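Local coordinates for imidazoleglycerol-phosphate dehydratase (Staphylococcus aureus subsp. aureus, PDB 2AE8), which catalyses the manganese-dependent dehydration of imidazoleglycerol phosphate to imidazoleacetol phosphate, the sixth step of histidine biosynthesis, at residues B[134-139]-B[172-177]. Numbering follows the deposited sequence.
Sequences VDISGR and ARLTTH
The Arg173 guanidinium meets the backbone oxygen of Gly138 at its edge, near its own plane: NH2 lies 2.9 Å and NE 3.1 Å from Gly138 O, a forked pair of weak bonds. A bend at chi3 (61°) turns the group to that carbonyl, and NH2 also bonds Asn171 OD1 of a neighbouring subunit. The Arg139 guanidinium has a water in plane at its NE edge, and this water donates on to Thr175 OG1. Thr175 OG1 is a relay: it donates to Arg139 O (2.8 Å), in the carbonyl plane, and accepts from Ser137 OG (also 2.8 Å), which in turn accepts the backbone N-H of Arg139 in an ST turn. With chi1 at -60°, Thr175 OG1 stands anti to its own carbonyl carbon, facing the 137-139 loop. Asp135 and Thr175 form an antiparallel hydrogen-bonded pair (Asp135 N to Thr175 O 2.8 Å), joining strands 128-135 and 175-182. Ile136 and Leu174 lie side by side, Ile136 CG1 against Leu174 CD2 at 3.9 Å; both touch helix 90-111, and Ile136 also helix 186-205. Arg173 itself closes helix 159-171 with a Schellman motif. Hydroxyls and water thus tie the loop to the start of strand 175-182 and probably help position Arg139, a probable substrate-binding residue whose side chain is about 5 Å from a bound magnesium ion, while Asp135 forms a salt bridge with Arg117, which probably also binds substrate.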
ATOM      1  N   VAL B 134      -5.567 -34.129 -24.729  1.00 28.53           N
ATOM      2  CA  VAL B 134      -6.854 -34.407 -25.396  1.00 29.13           C
ATOM      3  C   VAL B 134      -7.542 -35.668 -24.904  1.00 29.96           C
ATOM      4  O   VAL B 134      -6.894 -36.670 -24.581  1.00 30.00           O
ATOM      5  CB  VAL B 134      -6.865 -34.276 -26.983  1.00 30.58           C
ATOM      6  CG1 VAL B 134      -5.611 -33.653 -27.575  1.00 29.35           C
ATOM      7  CG2 VAL B 134      -7.335 -35.566 -27.716  1.00 29.14           C
ATOM      8  N   ASP B 135      -8.856 -35.575 -24.789  1.00 30.15           N
ATOM      9  CA  ASP B 135      -9.677 -36.705 -24.433  1.00 31.03           C
ATOM     10  C   ASP B 135     -10.739 -36.814 -25.517  1.00 30.86           C
ATOM     11  O   ASP B 135     -11.565 -35.908 -25.674  1.00 30.11           O
ATOM     12  CB  ASP B 135     -10.313 -36.494 -23.050  1.00 31.22           C
ATOM     13  CG  ASP B 135     -11.282 -37.614 -22.655  1.00 33.86           C
ATOM     14  OD1 ASP B 135     -11.450 -38.577 -23.435  1.00 33.97           O
ATOM     15  OD2 ASP B 135     -11.888 -37.522 -21.561  1.00 35.88           O
ATOM     16  N   ILE B 136     -10.697 -37.912 -26.279  1.00 30.51           N
ATOM     17  CA  ILE B 136     -11.786 -38.217 -27.224  1.00 30.48           C
ATOM     18  C   ILE B 136     -12.973 -38.690 -26.377  1.00 30.66           C
ATOM     19  O   ILE B 136     -13.214 -39.887 -26.228  1.00 30.60           O
ATOM     20  CB  ILE B 136     -11.366 -39.277 -28.272  1.00 30.43           C
ATOM     21  CG1 ILE B 136     -10.091 -38.841 -29.004  1.00 30.44           C
ATOM     22  CG2 ILE B 136     -12.493 -39.523 -29.276  1.00 29.97           C
ATOM     23  CD1 ILE B 136      -9.493 -39.937 -29.940  1.00 31.98           C
ATOM     24  N   SER B 137     -13.692 -37.727 -25.803  1.00 30.52           N
ATOM     25  CA  SER B 137     -14.691 -37.979 -24.778  1.00 30.70           C
ATOM     26  C   SER B 137     -16.119 -37.916 -25.293  1.00 31.09           C
ATOM     27  O   SER B 137     -17.042 -38.440 -24.656  1.00 30.64           O
ATOM     28  CB  SER B 137     -14.560 -36.919 -23.687  1.00 31.47           C
ATOM     29  OG  SER B 137     -14.779 -35.646 -24.260  1.00 30.08           O
ATOM     30  N   GLY B 138     -16.314 -37.230 -26.408  1.00 31.11           N
ATOM     31  CA  GLY B 138     -17.664 -36.906 -26.872  1.00 31.77           C
ATOM     32  C   GLY B 138     -18.271 -35.682 -26.200  1.00 32.41           C
ATOM     33  O   GLY B 138     -19.375 -35.281 -26.548  1.00 32.77           O
ATOM     34  N   ARG B 139     -17.554 -35.085 -25.242  1.00 31.95           N
ATOM     35  CA  ARG B 139     -18.001 -33.840 -24.598  1.00 32.51           C
ATOM     36  C   ARG B 139     -17.193 -32.660 -25.157  1.00 31.34           C
ATOM     37  O   ARG B 139     -16.022 -32.500 -24.819  1.00 31.94           O
ATOM     38  CB  ARG B 139     -17.809 -33.924 -23.075  1.00 32.36           C
ATOM     39  CG  ARG B 139     -18.652 -34.983 -22.368  1.00 33.23           C
ATOM     40  CD  ARG B 139     -18.362 -34.964 -20.853  1.00 34.60           C
ATOM     41  NE  ARG B 139     -17.041 -35.509 -20.539  1.00 38.90           N
ATOM     42  CZ  ARG B 139     -16.824 -36.775 -20.182  1.00 41.60           C
ATOM     43  NH1 ARG B 139     -17.845 -37.628 -20.117  1.00 44.72           N
ATOM     44  NH2 ARG B 139     -15.594 -37.200 -19.899  1.00 41.75           N
ATOM     45  N   ALA B 172     -15.212 -31.731 -33.484  1.00 27.73           N
ATOM     46  CA  ALA B 172     -14.763 -33.093 -33.257  1.00 26.99           C
ATOM     47  C   ALA B 172     -15.266 -33.727 -31.956  1.00 27.42           C
ATOM     48  O   ALA B 172     -15.063 -34.937 -31.731  1.00 27.68           O
ATOM     49  CB  ALA B 172     -13.235 -33.172 -33.346  1.00 27.10           C
ATOM     50  N   ARG B 173     -15.918 -32.927 -31.107  1.00 27.71           N
ATOM     51  CA  ARG B 173     -16.403 -33.366 -29.782  1.00 27.12           C
ATOM     52  C   ARG B 173     -15.280 -33.929 -28.908  1.00 27.33           C
ATOM     53  O   ARG B 173     -15.442 -34.986 -28.261  1.00 27.33           O
ATOM     54  CB  ARG B 173     -17.568 -34.375 -29.897  1.00 26.99           C
ATOM     55  CG  ARG B 173     -18.697 -33.920 -30.833  1.00 26.28           C
ATOM     56  CD  ARG B 173     -19.914 -34.834 -30.734  1.00 28.27           C
ATOM     57  NE  ARG B 173     -20.462 -34.840 -29.383  1.00 31.03           N
ATOM     58  CZ  ARG B 173     -21.328 -33.943 -28.930  1.00 33.00           C
ATOM     59  NH1 ARG B 173     -21.758 -32.982 -29.736  1.00 33.48           N
ATOM     60  NH2 ARG B 173     -21.756 -34.001 -27.671  1.00 33.31           N
ATOM     61  N   LEU B 174     -14.138 -33.234 -28.907  1.00 26.55           N
ATOM     62  CA  LEU B 174     -13.025 -33.552 -28.001  1.00 26.34           C
ATOM     63  C   LEU B 174     -13.087 -32.662 -26.767  1.00 26.03           C
ATOM     64  O   LEU B 174     -13.616 -31.553 -26.827  1.00 25.90           O
ATOM     65  CB  LEU B 174     -11.656 -33.307 -28.677  1.00 26.10           C
ATOM     66  CG  LEU B 174     -11.450 -33.857 -30.091  1.00 26.89           C
ATOM     67  CD1 LEU B 174     -10.158 -33.299 -30.698  1.00 27.40           C
ATOM     68  CD2 LEU B 174     -11.435 -35.392 -30.084  1.00 28.02           C
ATOM     69  N   THR B 175     -12.565 -33.156 -25.651  1.00 26.85           N
ATOM     70  CA  THR B 175     -12.231 -32.281 -24.525  1.00 27.35           C
ATOM     71  C   THR B 175     -10.727 -32.035 -24.659  1.00 27.74           C
ATOM     72  O   THR B 175      -9.940 -32.997 -24.722  1.00 28.10           O
ATOM     73  CB  THR B 175     -12.553 -32.929 -23.164  1.00 27.66           C
ATOM     74  OG1 THR B 175     -13.953 -33.230 -23.099  1.00 28.58           O
ATOM     75  CG2 THR B 175     -12.209 -31.975 -22.016  1.00 27.84           C
ATOM     76  N   THR B 176     -10.323 -30.771 -24.736  1.00 26.44           N
ATOM     77  CA  THR B 176      -8.903 -30.443 -24.964  1.00 26.17           C
ATOM     78  C   THR B 176      -8.450 -29.293 -24.060  1.00 26.28           C
ATOM     79  O   THR B 176      -9.147 -28.292 -23.958  1.00 26.15           O
ATOM     80  CB  THR B 176      -8.653 -30.094 -26.455  1.00 25.93           C
ATOM     81  OG1 THR B 176      -8.948 -31.245 -27.262  1.00 25.95           O
ATOM     82  CG2 THR B 176      -7.197 -29.667 -26.707  1.00 24.88           C
ATOM     83  N   HIS B 177      -7.304 -29.468 -23.395  1.00 25.43           N
ATOM     84  CA  HIS B 177      -6.662 -28.382 -22.647  1.00 24.84           C
ATOM     85  C   HIS B 177      -5.340 -28.041 -23.320  1.00 25.04           C
ATOM     86  O   HIS B 177      -4.459 -28.895 -23.440  1.00 24.52           O
ATOM     87  CB  HIS B 177      -6.434 -28.780 -21.179  1.00 24.31           C
ATOM     88  CG  HIS B 177      -7.690 -28.755 -20.344  1.00 24.60           C
ATOM     89  ND1 HIS B 177      -7.814 -27.982 -19.211  1.00 25.57           N
ATOM     90  CD2 HIS B 177      -8.878 -29.391 -20.493  1.00 24.63           C
ATOM     91  CE1 HIS B 177      -9.023 -28.133 -18.699  1.00 24.90           C
ATOM     92  NE2 HIS B 177      -9.685 -28.995 -19.452  1.00 26.99           N
TER
HETATM   93  O   HOH W   1     -15.163 -33.412 -20.655  1.00 40.23           O